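Local coordinates for protein aromatic amino acid beta-eliminating lyase/threonine aldolase (Exiguobacterium sibiricum, PDB 3LWS) that belongs to the beta-eliminating lyase family of pyridoxal-phosphate-dependent proteins and carries the cofactor covalently attached to a lysine side chain, at residues Cys97-Glu100 with Ile101-Asp105; Glu159-Ser162 with Arg163-Glu167; Gly218-Ala221 with Phe222-Ala226; Tyr249-Glu252 with Leu253-Arg257. One frame throughout, in Å; residues are numbered along the deposited sequence. Where two conformers were deposited one is given.

How the contacts relate
All four contacts are local, made along a helix or round a helix end, and they follow one another along the chain without touching; their centres lie about 21 to 32 Å apart. Each is partly buried, with an inner and an outer side. Contacts 1 and 4, on opposite sides of the chain's centre, lie nearer to it, and their side chains are fixed by charged and polar partners. Contacts 2 and 3 sit farther from it, on helices 155-167 and 220-232 that pack against the seven-stranded mixed sheet; there backbone bonds and apolar packing dominate. Helix 71-86 receives side chains from both contact 1 and contact 3, and strand 138-142 from both contact 1 and contact 2.

Contact 1: residues Cys97-Glu100 with Ile101-Asp105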
loop_
_atom_site.group_PDB
_atom_site.type_symbol
_atom_site.label_atom_id
_atom_site.label_comp_id
_atom_site.label_asym_id
_atom_site.label_seq_id
_atom_site.Cartn_x
_atom_site.Cartn_y
_atom_site.Cartn_z
ATOM N N CYS A 97 -10.716 -20.147 -0.476
ATOM C CA CYS A 97 -9.713 -19.360 0.204
ATOM C C CYS A 97 -9.513 -18.045 -0.560
ATOM O O CYS A 97 -9.554 -18.012 -1.790
ATOM C CB CYS A 97 -8.408 -20.139 0.290
ATOM S SG CYS A 97 -6.973 -19.219 0.931
ATOM N N HIS A 98 -9.316 -16.965 0.176
ATOM C CA HIS A 98 -9.115 -15.635 -0.442
ATOM C C HIS A 98 -8.049 -15.645 -1.527
ATOM O O HIS A 98 -8.225 -15.022 -2.602
ATOM C CB HIS A 98 -8.767 -14.601 0.640
ATOM C CG HIS A 98 -9.013 -13.173 0.241
ATOM N ND1 HIS A 98 -8.084 -12.414 -0.439
ATOM C CD2 HIS A 98 -10.083 -12.370 0.436
ATOM C CE1 HIS A 98 -8.579 -11.209 -0.654
ATOM N NE2 HIS A 98 -9.776 -11.148 -0.103
ATOM N N LEU A 99 -6.951 -16.361 -1.259
ATOM C CA LEU A 99 -5.838 -16.439 -2.213
ATOM C C LEU A 99 -6.225 -17.138 -3.535
ATOM O O LEU A 99 -5.642 -16.869 -4.554
ATOM C CB LEU A 99 -4.604 -17.147 -1.610
ATOM C CG LEU A 99 -3.931 -16.386 -0.451
ATOM C CD1 LEU A 99 -4.452 -16.871 0.878
ATOM C CD2 LEU A 99 -2.413 -16.478 -0.454
ATOM N N GLU A 100 -7.203 -18.025 -3.471
ATOM C CA GLU A 100 -7.671 -18.806 -4.597
ATOM C C GLU A 100 -8.649 -18.047 -5.467
ATOM O O GLU A 100 -8.594 -18.150 -6.704
ATOM C CB GLU A 100 -8.366 -20.085 -4.097
ATOM C CG GLU A 100 -8.651 -21.106 -5.216
ATOM C CD GLU A 100 -7.386 -21.723 -5.786
ATOM O OE1 GLU A 100 -6.266 -21.455 -5.265
ATOM O OE2 GLU A 100 -7.519 -22.507 -6.746
ATOM N N ILE A 101 -9.546 -17.289 -4.830
ATOM C CA ILE A 101 -10.669 -16.667 -5.569
ATOM C C ILE A 101 -10.711 -15.131 -5.578
ATOM O O ILE A 101 -11.432 -14.559 -6.357
ATOM C CB ILE A 101 -12.036 -17.197 -5.070
ATOM C CG1 ILE A 101 -12.266 -16.776 -3.602
ATOM C CG2 ILE A 101 -12.115 -18.749 -5.261
ATOM C CD1 ILE A 101 -13.575 -17.227 -2.958
ATOM N N HIS A 102 -9.956 -14.443 -4.745
ATOM C CA HIS A 102 -10.146 -12.992 -4.681
ATOM C C HIS A 102 -8.851 -12.182 -4.968
ATOM O O HIS A 102 -8.837 -10.983 -4.762
ATOM C CB HIS A 102 -10.725 -12.610 -3.318
ATOM C CG HIS A 102 -12.148 -13.012 -3.111
ATOM N ND1 HIS A 102 -13.169 -12.554 -3.913
ATOM C CD2 HIS A 102 -12.729 -13.790 -2.168
ATOM C CE1 HIS A 102 -14.318 -13.041 -3.481
ATOM N NE2 HIS A 102 -14.082 -13.797 -2.428
ATOM N N GLU A 103 -7.781 -12.807 -5.460
ATOM C CA GLU A 103 -6.485 -12.087 -5.615
ATOM C C GLU A 103 -5.911 -12.125 -7.048
ATOM O O GLU A 103 -4.717 -11.853 -7.286
ATOM C CB GLU A 103 -5.481 -12.598 -4.577
ATOM C CG GLU A 103 -5.897 -12.328 -3.130
ATOM C CD GLU A 103 -4.987 -12.962 -2.098
ATOM O OE1 GLU A 103 -3.838 -13.304 -2.430
ATOM O OE2 GLU A 103 -5.447 -13.157 -0.968
ATOM N N GLN A 104 -6.801 -12.372 -8.004
ATOM C CA GLN A 104 -6.441 -12.512 -9.410
ATOM C C GLN A 104 -5.247 -13.529 -9.550
ATOM O O GLN A 104 -4.317 -13.333 -10.321
ATOM C CB GLN A 104 -6.144 -11.130 -10.040
ATOM C CG GLN A 104 -7.354 -10.250 -10.335
ATOM C CD GLN A 104 -8.189 -10.779 -11.484
ATOM O OE1 GLN A 104 -7.755 -11.645 -12.217
ATOM N NE2 GLN A 104 -9.409 -10.300 -11.604
ATOM N N ASP A 105 -5.321 -14.613 -8.778
ATOM C CA ASP A 105 -4.377 -15.712 -8.808
ATOM C C ASP A 105 -2.968 -15.312 -8.427
ATOM O O ASP A 105 -1.998 -15.968 -8.856
ATOM C CB ASP A 105 -4.353 -16.328 -10.199
ATOM C CG ASP A 105 -5.729 -16.736 -10.664
ATOM O OD1 ASP A 105 -6.363 -17.542 -9.950
ATOM O OD2 ASP A 105 -6.153 -16.246 -11.738
HETATM O O HOH W 1 -6.975 -15.385 -6.575
HETATM O O HOH W 2 -3.472 -15.227 -4.339
HETATM O O HOH W 3 -8.643 -15.940 -8.485
HETATM O O HOH W 4 -6.321 -19.157 -7.744
#
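His98 and Glu103 meet through a nearly straight hydrogen bond, ND1 of His98 to OE2 of Glu103 at 2.8 Å with an angle of 170° at the hydrogen. The carboxylate oxygen lies close to the imidazole plane and accepts through its anti lone pair, while the carboxylate is turned 50° against the ring. One face of the same imidazole is covered by His102, whose CB stands 3.6 Å from the His98 ring centroid, almost on the ring normal, in a CH-pi contact. The ring is thus held at its edge and over a face. Glu103, with CG anti to its carbonyl carbon (chi1 -63°) and the chain extended beyond it, lies alongside Leu99 and brings OE2 to 3.6 Å from Leu99 CG; its other oxygen, OE1, is bound by Gln76.

On the looser side, water takes over. One molecule bridges Leu99 O to the backbone N of Glu103 and of Asp105, and two others link Glu100 O to Asp105 OD1, which stays 4.0 Å from that carbonyl oxygen. Glu100 turns its carboxylate away to Tyr93, Thr115 and Lys108.

Backbone bonds from Ile101 N to Cys97 O (3.1 Å) and His102 N to His98 O (2.8 Å) close the single turn. The arrangement is a short helix with Cys97 as N-cap, its SG accepting weakly from Leu99 N, and a His-carboxylate pair spanning the helix end.

Contact 2: residues Glu159-Ser162 with Arg163-Glu167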
loop_
_atom_site.group_PDB
_atom_site.type_symbol
_atom_site.label_atom_id
_atom_site.label_comp_id
_atom_site.label_asym_id
_atom_site.label_seq_id
_atom_site.Cartn_x
_atom_site.Cartn_y
_atom_site.Cartn_z
ATOM N N GLU A 159 -6.924 -27.692 18.044
ATOM C CA GLU A 159 -5.793 -28.187 18.814
ATOM C C GLU A 159 -5.223 -29.459 18.189
ATOM O O GLU A 159 -4.008 -29.622 18.082
ATOM C CB GLU A 159 -6.193 -28.464 20.259
ATOM C CG GLU A 159 -6.415 -27.238 21.097
ATOM C CD GLU A 159 -6.729 -27.626 22.536
ATOM O OE1 GLU A 159 -7.735 -28.314 22.779
ATOM O OE2 GLU A 159 -5.961 -27.239 23.418
ATOM N N THR A 160 -6.121 -30.333 17.766
ATOM C CA THR A 160 -5.768 -31.564 17.093
ATOM C C THR A 160 -5.068 -31.329 15.764
ATOM O O THR A 160 -4.096 -32.016 15.452
ATOM C CB THR A 160 -7.030 -32.431 16.892
ATOM O OG1 THR A 160 -7.497 -32.848 18.176
ATOM C CG2 THR A 160 -6.763 -33.654 16.015
ATOM N N ILE A 161 -5.587 -30.382 14.979
ATOM C CA ILE A 161 -4.985 -30.011 13.676
ATOM C C ILE A 161 -3.584 -29.410 13.872
ATOM O O ILE A 161 -2.690 -29.713 13.112
ATOM C CB ILE A 161 -5.863 -28.997 12.864
ATOM C CG1 ILE A 161 -7.147 -29.684 12.392
ATOM C CG2 ILE A 161 -5.093 -28.423 11.636
ATOM C CD1 ILE A 161 -8.113 -28.748 11.778
ATOM N N SER A 162 -3.435 -28.559 14.894
ATOM C CA SER A 162 -2.152 -27.943 15.247
ATOM C C SER A 162 -1.083 -28.974 15.631
ATOM O O SER A 162 0.072 -28.881 15.189
ATOM C CB SER A 162 -2.348 -26.996 16.428
ATOM O OG SER A 162 -1.158 -26.356 16.777
ATOM N N ARG A 163 -1.461 -29.951 16.448
ATOM C CA ARG A 163 -0.538 -31.047 16.818
ATOM C C ARG A 163 -0.209 -31.941 15.623
ATOM O O ARG A 163 0.922 -32.341 15.432
ATOM C CB ARG A 163 -1.133 -31.885 17.941
ATOM C CG ARG A 163 -0.208 -33.029 18.469
ATOM C CD ARG A 163 -0.827 -33.770 19.673
ATOM N NE ARG A 163 -1.147 -32.826 20.753
ATOM C CZ ARG A 163 -2.317 -32.201 20.936
ATOM N NH1 ARG A 163 -3.358 -32.410 20.129
ATOM N NH2 ARG A 163 -2.450 -31.348 21.949
ATOM N N TYR A 164 -1.211 -32.248 14.813
ATOM C CA TYR A 164 -1.004 -33.111 13.676
ATOM C C TYR A 164 0.040 -32.494 12.759
ATOM O O TYR A 164 1.073 -33.087 12.501
ATOM C CB TYR A 164 -2.333 -33.376 12.929
ATOM C CG TYR A 164 -2.149 -34.252 11.722
ATOM C CD1 TYR A 164 -2.050 -35.641 11.847
ATOM C CD2 TYR A 164 -2.029 -33.703 10.468
ATOM C CE1 TYR A 164 -1.873 -36.433 10.759
ATOM C CE2 TYR A 164 -1.829 -34.483 9.379
ATOM C CZ TYR A 164 -1.754 -35.855 9.524
ATOM O OH TYR A 164 -1.547 -36.630 8.423
ATOM N N CYS A 165 -0.239 -31.278 12.305
ATOM C CA CYS A 165 0.613 -30.583 11.333
ATOM C C CYS A 165 2.034 -30.453 11.846
ATOM O O CYS A 165 2.985 -30.713 11.115
ATOM C CB CYS A 165 0.055 -29.196 11.020
ATOM S SG CYS A 165 -1.455 -29.234 10.069
ATOM N N ARG A 166 2.155 -30.061 13.110
ATOM C CA ARG A 166 3.444 -29.934 13.757
ATOM C C ARG A 166 4.154 -31.281 13.784
ATOM O O ARG A 166 5.322 -31.360 13.422
ATOM C CB ARG A 166 3.250 -29.394 15.172
ATOM C CG ARG A 166 4.463 -28.810 15.827
ATOM C CD ARG A 166 4.056 -28.096 17.120
ATOM N NE ARG A 166 5.149 -27.324 17.713
ATOM C CZ ARG A 166 5.061 -26.630 18.852
ATOM N NH1 ARG A 166 3.922 -26.594 19.547
ATOM N NH2 ARG A 166 6.121 -25.964 19.303
ATOM N N GLU A 167 3.447 -32.344 14.180
ATOM C CA GLU A 167 4.042 -33.677 14.240
ATOM C C GLU A 167 4.477 -34.136 12.845
ATOM O O GLU A 167 5.353 -34.971 12.717
ATOM C CB GLU A 167 3.062 -34.676 14.880
ATOM C CG GLU A 167 3.612 -36.080 15.142
ATOM C CD GLU A 167 4.507 -36.160 16.369
ATOM O OE1 GLU A 167 4.203 -35.478 17.374
ATOM O OE2 GLU A 167 5.503 -36.921 16.328
#
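Arg163 begins the later half of this stretch of helix, its backbone N bonded to Glu159 O at 3.0 Å. Its side chain leaves with CG anti to the backbone N (chi1 -177°), then bends at chi3, which carries the guanidinium back along the helix until NH1 stands obliquely 3.5 Å from Glu159 O and 4.0 Å from Thr160 CA. The carboxylate of Glu159 does not close a salt bridge with it: OE2 of Glu159 and NH2 of Arg163 remain 5.6 Å apart.

Tyr164 follows, its N bonded to Thr160 O. Its CB rests 3.4 Å from that same oxygen, but the ring runs on away from the preceding turn, and its hydroxyl is hydrogen-bonded to Arg168.

Cys165 makes the straightest backbone bond of the series, N to Ile161 O with 172° at the hydrogen. The thiol is anti to its own carbonyl carbon (chi1 -70°), an orientation that directs SG back toward Ile161, where it meets the CG2 branch at 4.0 Å. This is the apolar side-chain pair of the contact, and both partners are buried.

Arg166 donates its N to Ser162 O, a longer bond at 3.2 Å, and its CB packs against that oxygen while the extended chain leads away from the preceding turn. The Ser162 hydroxyl is held elsewhere, by Leu196 O.

Helix 155-167 is the crossover of a beta-alpha-beta unit between strands 138-142 and 171-176. Ile161 and Cys165 face both strands, touching Leu139 and Leu172, and Ile161 also reaches Leu127 and Ile130 of helix 127-131.

Contact 3: residues Gly218-Ala221 with Phe222-Ala226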
loop_
_atom_site.group_PDB
_atom_site.type_symbol
_atom_site.label_atom_id
_atom_site.label_comp_id
_atom_site.label_asym_id
_atom_site.label_seq_id
_atom_site.Cartn_x
_atom_site.Cartn_y
_atom_site.Cartn_z
ATOM N N GLY A 218 4.559 -13.946 13.559
ATOM C CA GLY A 218 5.189 -15.271 13.647
ATOM C C GLY A 218 6.573 -15.221 14.284
ATOM O O GLY A 218 6.900 -14.265 14.984
ATOM N N PRO A 219 7.399 -16.257 14.052
ATOM C CA PRO A 219 8.773 -16.242 14.587
ATOM C C PRO A 219 9.593 -15.050 14.065
ATOM O O PRO A 219 9.323 -14.523 12.970
ATOM C CB PRO A 219 9.370 -17.564 14.061
ATOM C CG PRO A 219 8.205 -18.401 13.660
ATOM C CD PRO A 219 7.149 -17.447 13.221
ATOM N N ALA A 220 10.615 -14.684 14.830
ATOM C CA ALA A 220 11.558 -13.640 14.484
ATOM C C ALA A 220 12.147 -13.737 13.074
ATOM O O ALA A 220 12.045 -12.746 12.309
ATOM C CB ALA A 220 12.685 -13.574 15.556
ATOM N N ALA A 221 12.743 -14.890 12.716
ATOM C CA ALA A 221 13.398 -15.092 11.394
ATOM C C ALA A 221 12.402 -15.018 10.231
ATOM O O ALA A 221 12.676 -14.404 9.214
ATOM C CB ALA A 221 14.139 -16.436 11.337
ATOM N N PHE A 222 11.256 -15.660 10.402
ATOM C CA PHE A 222 10.103 -15.546 9.489
ATOM C C PHE A 222 9.735 -14.065 9.196
ATOM O O PHE A 222 9.623 -13.634 8.036
ATOM C CB PHE A 222 8.920 -16.308 10.097
ATOM C CG PHE A 222 7.638 -16.175 9.326
ATOM C CD1 PHE A 222 7.364 -17.026 8.259
ATOM C CD2 PHE A 222 6.689 -15.210 9.698
ATOM C CE1 PHE A 222 6.214 -16.905 7.555
ATOM C CE2 PHE A 222 5.533 -15.085 9.015
ATOM C CZ PHE A 222 5.285 -15.916 7.909
ATOM N N CYS A 223 9.576 -13.283 10.249
ATOM C CA CYS A 223 9.263 -11.852 10.079
ATOM C C CYS A 223 10.385 -11.079 9.398
ATOM O O CYS A 223 10.109 -10.154 8.677
ATOM C CB CYS A 223 8.869 -11.200 11.416
ATOM S SG CYS A 223 7.300 -11.853 12.011
ATOM N N GLN A 224 11.645 -11.451 9.616
ATOM C CA GLN A 224 12.758 -10.765 8.945
ATOM C C GLN A 224 12.694 -10.958 7.475
ATOM O O GLN A 224 12.894 -10.024 6.711
ATOM C CB GLN A 224 14.127 -11.250 9.431
ATOM C CG GLN A 224 14.495 -10.755 10.793
ATOM C CD GLN A 224 15.564 -11.621 11.439
ATOM O OE1 GLN A 224 16.384 -12.232 10.750
ATOM N NE2 GLN A 224 15.542 -11.698 12.768
ATOM N N THR A 225 12.431 -12.191 7.062
ATOM C CA THR A 225 12.256 -12.494 5.662
ATOM C C THR A 225 11.038 -11.827 5.069
ATOM O O THR A 225 11.098 -11.355 3.926
ATOM C CB THR A 225 12.155 -14.002 5.432
ATOM O OG1 THR A 225 13.256 -14.595 6.109
ATOM C CG2 THR A 225 12.200 -14.335 3.944
ATOM N N ALA A 226 9.960 -11.777 5.860
ATOM C CA ALA A 226 8.707 -11.140 5.471
ATOM C C ALA A 226 8.929 -9.641 5.133
ATOM O O ALA A 226 8.317 -9.119 4.210
ATOM C CB ALA A 226 7.646 -11.318 6.589
HETATM O O HOH W 5 12.673 -10.399 14.031
#
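Phe222 packs its CB against the pyrrolidine ring of Pro219, whose CD comes to 3.8 Å from it, while Pro219 O lies 3.4 Å from the same CB. The phenyl group leaves with CG anti to the backbone N (chi1 175°) and passes obliquely by the proline, and its CD2 stands 4.2 Å from Gly218 CA. Pro219 is the N-cap residue, and its carbonyl receives Cys223 N at 3.0 Å, the first turn of the helix being closed from the cap itself.

Ala221, an exposed residue, contributes mainly its backbone: its carbonyl oxygen accepts from Thr225 N at 3.1 Å. Cys223 turns SG back toward the start of the helix, 3.8 Å from Gly218 N. On the outer side Gln224 donates its N to Ala220 O, and one water donates to that same oxygen and accepts weakly from Gln224 NE2.

The contact marks the passage from strand 214-218 into helix 220-232. Gly218 pairs through its backbone with Asp64, the Cys223 side chain packs against Asp64 and Val66 of strand 64-68, and Phe222 reaches Leu216 and helix 71-86, where its ring stacks on Trp82.

Contact 4: residues Tyr249-Glu252 with Leu253-Arg257; sequences YYYE and LRKDR
Tyr251 offers one face of its ring to Lys255, whose CB lies 4.1 Å from the centroid and 16° off the ring normal, a CH-pi contact. Farther along, Lys255 CD touches Tyr251 CE2 at 3.6 Å. The lysine reaches this place because its CG sits between the backbone N and the carbonyl carbon (chi1 60°), folding the chain back over the last turn. Beside it, Glu252 OE1 comes to 3.2 Å from Lys255 CE, yet remains 4.2 Å from NZ.

On another side of the helix the Arg254 guanidinium runs alongside Tyr250, the two planes only 10° apart, with NH1 obliquely 3.3 Å from CD1 of the tyrosine. Leu253 CD2 lies over the guanidinium and also meets Tyr250 CD1 at 3.8 Å. Behind these side chains, Leu253, Arg254 and Lys255 donate their backbone N to Tyr249, Tyr250 and Tyr251 O respectively.

The next shell fixes the polar ends. Asp335 pairs with Arg254 NE and also with Arg257, Leu208 O takes Arg254 NH1, Val26 O accepts from the Tyr250 hydroxyl, and Lys55 holds Glu252 OE2. Phe56 meets the Tyr251 ring edge-to-face.

Lys255 NZ forms a salt bridge with Asp256 OD2, in which the hydrogen bond is weak, so its ammonium group is paired with the next residue rather than with Glu252. The buried guanidinium of Arg254 probably keeps its charge and links this part of the chain to Asp335 and to the main chain at Leu208.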
loop_
_atom_site.group_PDB
_atom_site.type_symbol
_atom_site.label_atom_id
_atom_site.label_comp_id
_atom_site.label_asym_id
_atom_site.label_seq_id
_atom_site.Cartn_x
_atom_site.Cartn_y
_atom_site.Cartn_z
ATOM N N TYR A 249 -6.220 3.001 16.479
ATOM C CA TYR A 249 -7.398 3.707 16.993
ATOM C C TYR A 249 -8.665 2.877 16.936
ATOM O O TYR A 249 -9.421 2.866 17.918
ATOM C CB TYR A 249 -7.665 5.011 16.227
ATOM C CG TYR A 249 -8.888 5.779 16.703
ATOM C CD1 TYR A 249 -8.775 6.803 17.633
ATOM C CD2 TYR A 249 -10.154 5.512 16.195
ATOM C CE1 TYR A 249 -9.902 7.494 18.094
ATOM C CE2 TYR A 249 -11.294 6.224 16.653
ATOM C CZ TYR A 249 -11.135 7.211 17.594
ATOM O OH TYR A 249 -12.223 7.918 18.025
ATOM N N TYR A 250 -8.949 2.234 15.786
ATOM C CA TYR A 250 -10.201 1.430 15.695
ATOM C C TYR A 250 -10.070 0.143 16.476
ATOM O O TYR A 250 -11.057 -0.375 16.994
ATOM C CB TYR A 250 -10.672 1.264 14.242
ATOM C CG TYR A 250 -11.153 2.604 13.742
ATOM C CD1 TYR A 250 -12.334 3.161 14.223
ATOM C CD2 TYR A 250 -10.412 3.349 12.842
ATOM C CE1 TYR A 250 -12.749 4.392 13.821
ATOM C CE2 TYR A 250 -10.831 4.584 12.431
ATOM C CZ TYR A 250 -11.980 5.107 12.932
ATOM O OH TYR A 250 -12.412 6.333 12.507
ATOM N N TYR A 251 -8.840 -0.356 16.598
ATOM C CA TYR A 251 -8.580 -1.480 17.489
ATOM C C TYR A 251 -8.927 -1.095 18.935
ATOM O O TYR A 251 -9.725 -1.777 19.582
ATOM C CB TYR A 251 -7.132 -1.994 17.384
ATOM C CG TYR A 251 -6.840 -3.069 18.393
ATOM C CD1 TYR A 251 -7.224 -4.389 18.163
ATOM C CD2 TYR A 251 -6.239 -2.761 19.618
ATOM C CE1 TYR A 251 -6.984 -5.384 19.101
ATOM C CE2 TYR A 251 -5.996 -3.766 20.569
ATOM C CZ TYR A 251 -6.375 -5.063 20.309
ATOM O OH TYR A 251 -6.140 -6.057 21.222
ATOM N N GLU A 252 -8.356 -0.004 19.436
ATOM C CA GLU A 252 -8.649 0.387 20.809
ATOM C C GLU A 252 -10.138 0.664 20.978
ATOM O O GLU A 252 -10.729 0.205 21.971
ATOM C CB GLU A 252 -7.785 1.578 21.252
ATOM C CG GLU A 252 -6.343 1.207 21.403
ATOM C CD GLU A 252 -6.106 0.125 22.451
ATOM O OE1 GLU A 252 -6.820 0.124 23.481
ATOM O OE2 GLU A 252 -5.229 -0.727 22.238
ATOM N N LEU A 253 -10.764 1.280 19.967
ATOM C CA LEU A 253 -12.204 1.579 20.009
ATOM C C LEU A 253 -13.107 0.345 20.066
ATOM O O LEU A 253 -14.089 0.336 20.799
ATOM C CB LEU A 253 -12.619 2.434 18.817
ATOM C CG LEU A 253 -14.066 2.987 18.762
ATOM C CD1 LEU A 253 -14.251 4.172 19.751
ATOM C CD2 LEU A 253 -14.432 3.417 17.337
ATOM N N ARG A 254 -12.779 -0.700 19.321
ATOM C CA ARG A 254 -13.745 -1.771 19.117
ATOM C C ARG A 254 -13.344 -3.143 19.651
ATOM O O ARG A 254 -14.134 -4.072 19.551
ATOM C CB ARG A 254 -14.105 -1.857 17.635
ATOM C CG ARG A 254 -14.865 -0.641 17.117
ATOM C CD ARG A 254 -15.398 -0.829 15.711
ATOM N NE ARG A 254 -16.137 0.361 15.266
ATOM C CZ ARG A 254 -15.764 1.195 14.280
ATOM N NH1 ARG A 254 -14.669 0.983 13.561
ATOM N NH2 ARG A 254 -16.523 2.255 13.989
ATOM N N LYS A 255 -12.156 -3.263 20.253
ATOM C CA LYS A 255 -11.650 -4.565 20.697
ATOM C C LYS A 255 -12.588 -5.300 21.663
ATOM O O LYS A 255 -12.623 -6.541 21.669
ATOM C CB LYS A 255 -10.235 -4.450 21.281
ATOM C CG LYS A 255 -10.096 -3.533 22.486
ATOM C CD LYS A 255 -8.664 -3.531 22.993
ATOM C CE LYS A 255 -8.458 -2.577 24.128
ATOM N NZ LYS A 255 -9.461 -2.706 25.193
ATOM N N ASP A 256 -13.395 -4.536 22.399
ATOM C CA ASP A 256 -14.242 -5.071 23.426
ATOM C C ASP A 256 -15.709 -5.001 23.051
ATOM O O ASP A 256 -16.592 -5.020 23.935
ATOM C CB ASP A 256 -13.993 -4.305 24.726
ATOM C CG ASP A 256 -12.592 -4.525 25.289
ATOM O OD1 ASP A 256 -11.920 -5.535 24.930
ATOM O OD2 ASP A 256 -12.185 -3.691 26.128
ATOM N N ARG A 257 -15.992 -4.920 21.753
ATOM C CA ARG A 257 -17.367 -4.918 21.295
ATOM C C ARG A 257 -17.722 -6.148 20.494
ATOM O O ARG A 257 -18.880 -6.284 20.078
ATOM C CB ARG A 257 -17.647 -3.689 20.426
ATOM C CG ARG A 257 -17.390 -2.399 21.104
ATOM C CD ARG A 257 -17.588 -1.232 20.167
ATOM N NE ARG A 257 -17.359 0.004 20.918
ATOM C CZ ARG A 257 -17.532 1.242 20.446
ATOM N NH1 ARG A 257 -17.949 1.451 19.195
ATOM N NH2 ARG A 257 -17.300 2.283 21.241
#